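Local coordinates for protein restriction endonuclease LpnPI (Legionella pneumophila subsp. pneumophila str. Philadelphia 1, PDB 4RZL) that recognises modified cytosines in DNA through this N-terminal SRA-type domain and, as a whole enzyme, probably cuts the DNA with a separate nuclease domain, at residues I89-N94 / N180-F185; G53-G58 / V67-M72. All blocks are in the same frame, centred on the assembly; numbering follows the deposited sequence.

Contact 1: residues I89-N94 / N180-F185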
ATOM      1  N   ILE A  89       0.541  -3.294  -9.174  1.00 13.71           N
ATOM      2  CA  ILE A  89       1.924  -3.083  -9.588  1.00 13.82           C
ATOM      3  C   ILE A  89       2.378  -1.725  -9.093  1.00 14.77           C
ATOM      4  O   ILE A  89       1.732  -0.718  -9.371  1.00 13.73           O
ATOM      5  CB  ILE A  89       2.089  -3.165 -11.105  1.00 16.07           C
ATOM      6  CG1 ILE A  89       1.695  -4.561 -11.591  1.00 14.41           C
ATOM      7  CG2 ILE A  89       3.532  -2.846 -11.498  1.00 19.81           C
ATOM      8  CD1 ILE A  89       1.734  -4.701 -13.089  1.00 22.76           C
ATOM      9  N   TYR A  90       3.490  -1.717  -8.364  1.00 13.25           N
ATOM     10  CA  TYR A  90       3.947  -0.558  -7.607  1.00 14.68           C
ATOM     11  C   TYR A  90       5.428  -0.286  -7.837  1.00 17.26           C
ATOM     12  O   TYR A  90       6.241  -1.206  -7.760  1.00 16.36           O
ATOM     13  CB  TYR A  90       3.691  -0.797  -6.120  1.00 15.10           C
ATOM     14  CG  TYR A  90       4.216   0.274  -5.197  1.00 14.78           C
ATOM     15  CD1 TYR A  90       3.509   1.452  -4.991  1.00 11.77           C
ATOM     16  CD2 TYR A  90       5.411   0.095  -4.513  1.00 17.41           C
ATOM     17  CE1 TYR A  90       3.986   2.424  -4.125  1.00 18.96           C
ATOM     18  CE2 TYR A  90       5.902   1.071  -3.646  1.00 19.28           C
ATOM     19  CZ  TYR A  90       5.186   2.228  -3.456  1.00 18.48           C
ATOM     20  OH  TYR A  90       5.670   3.188  -2.588  1.00 19.88           O
ATOM     21  N   TYR A  91       5.786   0.963  -8.115  1.00 12.28           N
ATOM     22  CA  TYR A  91       7.191   1.305  -8.340  1.00 15.58           C
ATOM     23  C   TYR A  91       7.804   1.947  -7.105  1.00 16.80           C
ATOM     24  O   TYR A  91       7.150   2.730  -6.410  1.00 16.87           O
ATOM     25  CB  TYR A  91       7.336   2.220  -9.561  1.00 17.17           C
ATOM     26  CG  TYR A  91       7.138   1.469 -10.857  1.00 17.22           C
ATOM     27  CD1 TYR A  91       5.870   1.304 -11.397  1.00 17.71           C
ATOM     28  CD2 TYR A  91       8.216   0.889 -11.519  1.00 17.58           C
ATOM     29  CE1 TYR A  91       5.679   0.596 -12.562  1.00 22.04           C
ATOM     30  CE2 TYR A  91       8.035   0.192 -12.713  1.00 16.28           C
ATOM     31  CZ  TYR A  91       6.765   0.049 -13.225  1.00 22.80           C
ATOM     32  OH  TYR A  91       6.562  -0.655 -14.393  1.00 28.16           O
ATOM     33  N   GLY A  92       9.045   1.666  -6.869  1.00 12.12           N
ATOM     34  CA  GLY A  92       9.739   2.035  -5.696  1.00 12.55           C
ATOM     35  C   GLY A  92      10.155   3.492  -5.649  1.00 14.51           C
ATOM     36  O   GLY A  92       9.854   4.224  -6.468  1.00 12.63           O
ATOM     37  N   ASP A  93      10.822   3.845  -4.605  1.00 12.19           N
ATOM     38  CA  ASP A  93      11.104   5.161  -4.264  1.00 15.66           C
ATOM     39  C   ASP A  93      12.487   5.693  -4.755  1.00 20.55           C
ATOM     40  O   ASP A  93      12.979   6.496  -4.142  1.00 17.34           O
ATOM     41  CB  ASP A  93      10.877   5.453  -2.798  1.00 18.44           C
ATOM     42  CG  ASP A  93      11.840   4.710  -1.856  1.00 23.86           C
ATOM     43  OD1 ASP A  93      12.490   3.788  -2.210  1.00 21.11           O
ATOM     44  OD2 ASP A  93      11.879   5.035  -0.743  1.00 24.62           O
ATOM     45  N   ASN A  94      13.025   5.144  -5.767  1.00 18.88           N
ATOM     46  CA  ASN A  94      14.244   5.661  -6.363  1.00 17.91           C
ATOM     47  C   ASN A  94      13.908   6.199  -7.751  1.00 16.87           C
ATOM     48  O   ASN A  94      14.161   5.623  -8.722  1.00 16.68           O
ATOM     49  CB  ASN A  94      15.400   4.634  -6.422  1.00 17.48           C
ATOM     50  CG  ASN A  94      16.761   5.276  -6.781  1.00 23.05           C
ATOM     51  OD1 ASN A  94      16.980   6.352  -6.465  1.00 17.02           O
ATOM     52  ND2 ASN A  94      17.602   4.576  -7.444  1.00 16.24           N
ATOM     53  N   ASN A 180      15.324   1.099 -10.138  1.00 14.06           N
ATOM     54  CA  ASN A 180      14.222   1.242  -9.206  1.00 14.34           C
ATOM     55  C   ASN A 180      13.452  -0.077  -9.180  1.00 19.40           C
ATOM     56  O   ASN A 180      13.502  -0.849 -10.141  1.00 13.88           O
ATOM     57  CB  ASN A 180      13.305   2.413  -9.621  1.00 11.38           C
ATOM     58  CG  ASN A 180      12.348   2.858  -8.492  1.00 15.15           C
ATOM     59  OD1 ASN A 180      12.594   2.614  -7.295  1.00 11.86           O
ATOM     60  ND2 ASN A 180      11.236   3.490  -8.884  1.00 11.30           N
ATOM     61  N   TYR A 181      12.731  -0.342  -8.098  1.00 15.14           N
ATOM     62  CA  TYR A 181      11.977  -1.588  -8.029  1.00  9.70           C
ATOM     63  C   TYR A 181      10.617  -1.479  -8.702  1.00 12.31           C
ATOM     64  O   TYR A 181       9.917  -0.464  -8.599  1.00 10.90           O
ATOM     65  CB  TYR A 181      11.783  -2.020  -6.576  1.00 12.19           C
ATOM     66  CG  TYR A 181      12.955  -2.774  -5.990  1.00 14.07           C
ATOM     67  CD1 TYR A 181      13.567  -3.823  -6.685  1.00 13.28           C
ATOM     68  CD2 TYR A 181      13.474  -2.415  -4.756  1.00 12.13           C
ATOM     69  CE1 TYR A 181      14.646  -4.497  -6.144  1.00 14.85           C
ATOM     70  CE2 TYR A 181      14.553  -3.087  -4.208  1.00 16.39           C
ATOM     71  CZ  TYR A 181      15.131  -4.123  -4.906  1.00 15.93           C
ATOM     72  OH  TYR A 181      16.192  -4.784  -4.348  1.00 18.43           O
ATOM     73  N   ARG A 182      10.259  -2.542  -9.404  1.00 13.44           N
ATOM     74  CA  ARG A 182       8.886  -2.782  -9.807  1.00 14.22           C
ATOM     75  C   ARG A 182       8.400  -3.954  -8.964  1.00 14.64           C
ATOM     76  O   ARG A 182       8.927  -5.068  -9.070  1.00 14.45           O
ATOM     77  CB  ARG A 182       8.799  -3.083 -11.303  1.00 15.06           C
ATOM     78  CG  ARG A 182       7.426  -3.471 -11.813  1.00 18.04           C
ATOM     79  CD  ARG A 182       7.574  -3.841 -13.271  1.00 20.53           C
ATOM     80  NE  ARG A 182       6.321  -4.110 -13.950  1.00 27.05           N
ATOM     81  CZ  ARG A 182       5.829  -5.329 -14.142  1.00 38.75           C
ATOM     82  NH1 ARG A 182       6.481  -6.387 -13.675  1.00 28.84           N
ATOM     83  NH2 ARG A 182       4.683  -5.488 -14.792  1.00 30.91           N
ATOM     84  N   ALA A 183       7.427  -3.694  -8.098  1.00  9.71           N
ATOM     85  CA  ALA A 183       6.983  -4.691  -7.123  1.00 16.19           C
ATOM     86  C   ALA A 183       5.544  -5.098  -7.382  1.00 15.25           C
ATOM     87  O   ALA A 183       4.699  -4.243  -7.614  1.00 14.61           O
ATOM     88  CB  ALA A 183       7.124  -4.141  -5.688  1.00 11.04           C
ATOM     89  N   ILE A 184       5.258  -6.396  -7.301  1.00 11.62           N
ATOM     90  CA  ILE A 184       3.916  -6.901  -7.583  1.00 11.94           C
ATOM     91  C   ILE A 184       3.279  -7.480  -6.305  1.00 13.78           C
ATOM     92  O   ILE A 184       3.881  -8.298  -5.612  1.00 14.68           O
ATOM     93  CB  ILE A 184       3.950  -7.964  -8.705  1.00 19.00           C
ATOM     94  CG1 ILE A 184       4.610  -7.378  -9.960  1.00 15.03           C
ATOM     95  CG2 ILE A 184       2.533  -8.521  -9.000  1.00 12.93           C
ATOM     96  CD1 ILE A 184       4.465  -8.230 -11.217  1.00 25.32           C
ATOM     97  N   PHE A 185       2.071  -7.020  -5.995  1.00 11.65           N
ATOM     98  CA  PHE A 185       1.362  -7.405  -4.777  1.00 13.55           C
ATOM     99  C   PHE A 185       0.032  -8.068  -5.095  1.00 18.34           C
ATOM    100  O   PHE A 185      -0.538  -7.833  -6.159  1.00 13.25           O
ATOM    101  CB  PHE A 185       1.091  -6.182  -3.890  1.00 10.29           C
ATOM    102  CG  PHE A 185       2.335  -5.495  -3.391  1.00 13.23           C
ATOM    103  CD1 PHE A 185       2.972  -4.525  -4.158  1.00 12.60           C
ATOM    104  CD2 PHE A 185       2.873  -5.824  -2.162  1.00 12.17           C
ATOM    105  CE1 PHE A 185       4.122  -3.889  -3.688  1.00 13.87           C
ATOM    106  CE2 PHE A 185       4.022  -5.189  -1.685  1.00 12.71           C
ATOM    107  CZ  PHE A 185       4.641  -4.225  -2.445  1.00 11.08           C
TER
HETATM  108  O   HOH W   1       4.199  -2.017 -15.397  1.00 29.53           O

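Contact 2: residues G53-G58 / V67-M72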
ATOM      1  N   GLY A  53       5.255   8.268  -0.801  1.00 22.17           N
ATOM      2  CA  GLY A  53       4.686   7.140  -1.514  1.00 20.14           C
ATOM      3  C   GLY A  53       4.799   5.871  -0.693  1.00 23.03           C
ATOM      4  O   GLY A  53       4.081   4.885  -0.916  1.00 21.86           O
ATOM      5  N   PHE A  54       5.720   5.893   0.259  1.00 18.67           N
ATOM      6  CA  PHE A  54       5.950   4.750   1.116  1.00 19.33           C
ATOM      7  C   PHE A  54       5.943   5.204   2.566  1.00 24.60           C
ATOM      8  O   PHE A  54       6.756   6.031   2.962  1.00 22.45           O
ATOM      9  CB  PHE A  54       7.281   4.054   0.765  1.00 20.10           C
ATOM     10  CG  PHE A  54       7.607   2.901   1.667  1.00 19.71           C
ATOM     11  CD1 PHE A  54       8.271   3.104   2.870  1.00 26.58           C
ATOM     12  CD2 PHE A  54       7.231   1.613   1.325  1.00 30.19           C
ATOM     13  CE1 PHE A  54       8.552   2.043   3.718  1.00 28.25           C
ATOM     14  CE2 PHE A  54       7.512   0.545   2.167  1.00 26.75           C
ATOM     15  CZ  PHE A  54       8.170   0.763   3.364  1.00 27.23           C
ATOM     16  N   ARG A  55       5.015   4.682   3.360  1.00 22.95           N
ATOM     17  CA  ARG A  55       4.922   5.101   4.755  1.00 20.49           C
ATOM     18  C   ARG A  55       4.778   3.893   5.655  1.00 24.52           C
ATOM     19  O   ARG A  55       4.229   2.873   5.252  1.00 22.81           O
ATOM     20  CB  ARG A  55       3.741   6.054   4.961  1.00 14.68           C
ATOM     21  CG  ARG A  55       3.618   7.144   3.903  1.00 15.07           C
ATOM     22  CD  ARG A  55       2.495   8.129   4.234  1.00 20.28           C
ATOM     23  NE  ARG A  55       2.110   8.944   3.082  1.00 20.93           N
ATOM     24  CZ  ARG A  55       1.152   9.864   3.110  1.00 25.36           C
ATOM     25  NH1 ARG A  55       0.499  10.104   4.233  1.00 19.56           N
ATOM     26  NH2 ARG A  55       0.854  10.553   2.022  1.00 26.10           N
ATOM     27  N   SER A  56       5.261   4.003   6.884  1.00 25.97           N
ATOM     28  CA  SER A  56       5.170   2.882   7.797  1.00 27.73           C
ATOM     29  C   SER A  56       4.915   3.331   9.230  1.00 30.09           C
ATOM     30  O   SER A  56       5.211   4.458   9.606  1.00 28.60           O
ATOM     31  CB  SER A  56       6.448   2.047   7.728  1.00 26.62           C
ATOM     32  OG  SER A  56       7.495   2.683   8.426  1.00 30.51           O
ATOM     33  N   ALA A  57       4.369   2.423  10.023  1.00 25.58           N
ATOM     34  CA  ALA A  57       4.089   2.683  11.423  1.00 29.24           C
ATOM     35  C   ALA A  57       4.813   1.657  12.265  1.00 29.15           C
ATOM     36  O   ALA A  57       4.886   0.479  11.911  1.00 28.92           O
ATOM     37  CB  ALA A  57       2.592   2.640  11.701  1.00 23.55           C
ATOM     38  N   GLY A  58       5.355   2.107  13.384  1.00 32.10           N
ATOM     39  CA  GLY A  58       6.055   1.220  14.287  1.00 34.92           C
ATOM     40  C   GLY A  58       7.541   1.516  14.306  1.00 56.37           C
ATOM     41  O   GLY A  58       8.142   1.838  13.276  1.00 45.94           O
ATOM     42  N   VAL A  67       1.940   1.541   4.514  1.00 12.26           N
ATOM     43  CA  VAL A  67       1.013   2.137   3.580  1.00 12.76           C
ATOM     44  C   VAL A  67       1.761   2.480   2.292  1.00 18.27           C
ATOM     45  O   VAL A  67       2.851   3.057   2.321  1.00 18.05           O
ATOM     46  CB  VAL A  67       0.333   3.405   4.168  1.00 16.30           C
ATOM     47  CG1 VAL A  67      -0.382   4.174   3.085  1.00 12.86           C
ATOM     48  CG2 VAL A  67      -0.627   3.022   5.273  1.00 11.60           C
ATOM     49  N   LEU A  68       1.182   2.080   1.169  1.00 13.50           N
ATOM     50  CA  LEU A  68       1.688   2.445  -0.140  1.00 13.34           C
ATOM     51  C   LEU A  68       0.736   3.437  -0.754  1.00 17.31           C
ATOM     52  O   LEU A  68      -0.469   3.189  -0.828  1.00 18.33           O
ATOM     53  CB  LEU A  68       1.828   1.227  -1.055  1.00 13.53           C
ATOM     54  CG  LEU A  68       2.700   0.088  -0.532  1.00 17.91           C
ATOM     55  CD1 LEU A  68       2.777  -1.003  -1.597  1.00 19.40           C
ATOM     56  CD2 LEU A  68       4.072   0.612  -0.146  1.00 11.92           C
ATOM     57  N   TYR A  69       1.280   4.554  -1.215  1.00 13.01           N
ATOM     58  CA  TYR A  69       0.466   5.618  -1.764  1.00 13.79           C
ATOM     59  C   TYR A  69       1.004   6.025  -3.128  1.00 22.82           C
ATOM     60  O   TYR A  69       2.201   6.252  -3.295  1.00 19.01           O
ATOM     61  CB  TYR A  69       0.440   6.816  -0.795  1.00 19.73           C
ATOM     62  CG  TYR A  69      -0.163   8.039  -1.407  1.00 24.01           C
ATOM     63  CD1 TYR A  69      -1.511   8.073  -1.711  1.00 26.35           C
ATOM     64  CD2 TYR A  69       0.611   9.157  -1.701  1.00 30.33           C
ATOM     65  CE1 TYR A  69      -2.085   9.175  -2.286  1.00 24.25           C
ATOM     66  CE2 TYR A  69       0.041  10.278  -2.277  1.00 32.53           C
ATOM     67  CZ  TYR A  69      -1.318  10.276  -2.564  1.00 30.19           C
ATOM     68  OH  TYR A  69      -1.930  11.361  -3.140  1.00 28.01           O
ATOM     69  N   THR A  70       0.121   6.101  -4.113  1.00 17.58           N
ATOM     70  CA  THR A  70       0.546   6.513  -5.434  1.00 20.96           C
ATOM     71  C   THR A  70      -0.458   7.485  -6.050  1.00 28.23           C
ATOM     72  O   THR A  70      -1.663   7.391  -5.806  1.00 17.19           O
ATOM     73  CB  THR A  70       0.720   5.310  -6.373  1.00 23.74           C
ATOM     74  OG1 THR A  70       0.939   5.788  -7.703  1.00 31.78           O
ATOM     75  CG2 THR A  70      -0.513   4.437  -6.369  1.00 19.28           C
ATOM     76  N   ASN A  71       0.028   8.412  -6.864  1.00 27.78           N
ATOM     77  CA  ASN A  71      -0.871   9.363  -7.502  1.00 27.80           C
ATOM     78  C   ASN A  71      -1.365   8.880  -8.866  1.00 33.11           C
ATOM     79  O   ASN A  71      -2.283   9.467  -9.435  1.00 39.59           O
ATOM     80  CB  ASN A  71      -0.210  10.743  -7.627  1.00 38.76           C
ATOM     81  CG  ASN A  71       1.028  10.742  -8.511  1.00 46.24           C
ATOM     82  OD1 ASN A  71       1.183   9.909  -9.409  1.00 43.77           O
ATOM     83  ND2 ASN A  71       1.915  11.699  -8.263  1.00 54.77           N
ATOM     84  N   MET A  72      -0.748   7.817  -9.382  1.00 31.12           N
ATOM     85  CA  MET A  72      -1.105   7.238 -10.686  1.00 31.67           C
ATOM     86  C   MET A  72      -1.075   8.247 -11.850  1.00 39.01           C
ATOM     87  O   MET A  72      -1.748   8.052 -12.861  1.00 40.56           O
ATOM     88  CB  MET A  72      -2.494   6.589 -10.617  1.00 35.56           C
ATOM     89  CG  MET A  72      -2.695   5.679  -9.415  1.00 32.18           C
ATOM     90  SD  MET A  72      -2.350   3.936  -9.750  1.00 50.38           S
ATOM     91  CE  MET A  72      -3.785   3.516 -10.725  1.00 34.26           C
TER

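Contact 1: residues I89-N94 / N180-F185
Asn180 OD1 takes two N-H groups, one from Asn94 N, 3.0 Å away and above the plane of the Asn180 amide, and one from the side chain of Asn109. The other half of that amide donates. Asn180 ND2 lies 2.9 Å from Gly92 O, which is in the amide plane, while ND2 itself stands above the plane of the Gly92 carbonyl. CG of Asn180 stands anti to the backbone N (chi1 -165°), which carries the amide across to the loop after strand 87-91. Gly92 N still donates to Tyr181 O, 2.9 Å away; beyond it the Asn180 side chain takes over from the backbone.

Before the loop, Tyr90 and Ala183 exchange two backbone bonds, the shorter with Ala183 N 2.8 Å from Tyr90 O. On the side of the sheet that carries Tyr91, the extended Arg182 chain crosses the ring at a slant, its CB 3.6 Å from Tyr91 CE2. On the other side, Tyr90 CB meets the edge of the Phe185 ring.

The contact pairs antiparallel strands distant in sequence within the mixed sheet of the SRA-type domain. Strand 166-173 also pairs with strand 176-187, and helix 108-119 packs on Tyr181 and Phe185.

Contact 2: residues G53-G58 / V67-M72
Leu68 CD2 approaches the Phe54 ring at a slant, 3.6 Å from Phe54 CD2. CG of Phe54 is anti to the backbone N (chi1 177°), which swings the ring to the side of its own carbonyl carbon, where Leu68 CD2 reaches it. On the other face of the hairpin the Arg55 and Tyr69 side chains run alongside each other in the same direction. Guanidinium and ring planes are 69° apart, so the pair is not a parallel stack. The touching atoms are Arg55 NH2 and Tyr69 CD2, at 4.0 Å.

The Arg55 chain is extended from CG to NE. Its head is held by the chain just before the hairpin and by Asp39: NH1 forms a salt bridge with Asp39 and a hydrogen bond with Gly49 O, while NE donates to Gly52 O. These partners should fix the guanidinium beside the tyrosine and balance its charge.

Three backbone bonds join residues 53-58 and 67-72. Arg55 and Val67 form an antiparallel hydrogen-bonded pair, with Val67 N 2.7 Å from Arg55 O and Arg55 N 2.9 Å from Val67 O. The next bond is nearly straight at the hydrogen (173°) and runs from Tyr69 N to Gly53 O, 2.8 Å apart. Phe54 and Leu68 form the non-hydrogen-bonded pair between them. The pairing goes on toward the hairpin turn through Ala57 and Leu65. At the other end, Thr70 OG1 accepts from Met72 N at 3.1 Å. This ST turn marks the exit from strand 65-70.

The contact is a beta hairpin of strands 54-57 and 65-70. Strand 132-137 runs parallel to strand 65-70 along its other side and bonds to Leu68 and Thr70. Helix 40-44 covers the face of Arg55 and Tyr69 through Ile41, while Tyr90 of strand 87-91 packs against Phe54 and Leu68.

How the contacts relate
Contact 2 closes a local hairpin before contact 1 begins along the chain, whereas contact 1 joins strands far apart in sequence. Both belong to one mixed sheet, and their centres lie about 12 Å apart. Tyr90 of contact 1 bridges them. Its OH is 2.9 Å from Gly53 O of contact 2, a probable, weak hydrogen bond, and its CZ is 3.8 Å from Leu68 CD2. Phe185 CE1 also reaches Leu68 CD1, at 3.8 Å. Leu68 thus touches aromatic rings of both contacts: Tyr90 and Phe185 from contact 1 and Phe54 from contact 2. Together they form part of the packed interior of the DNA recognition domain.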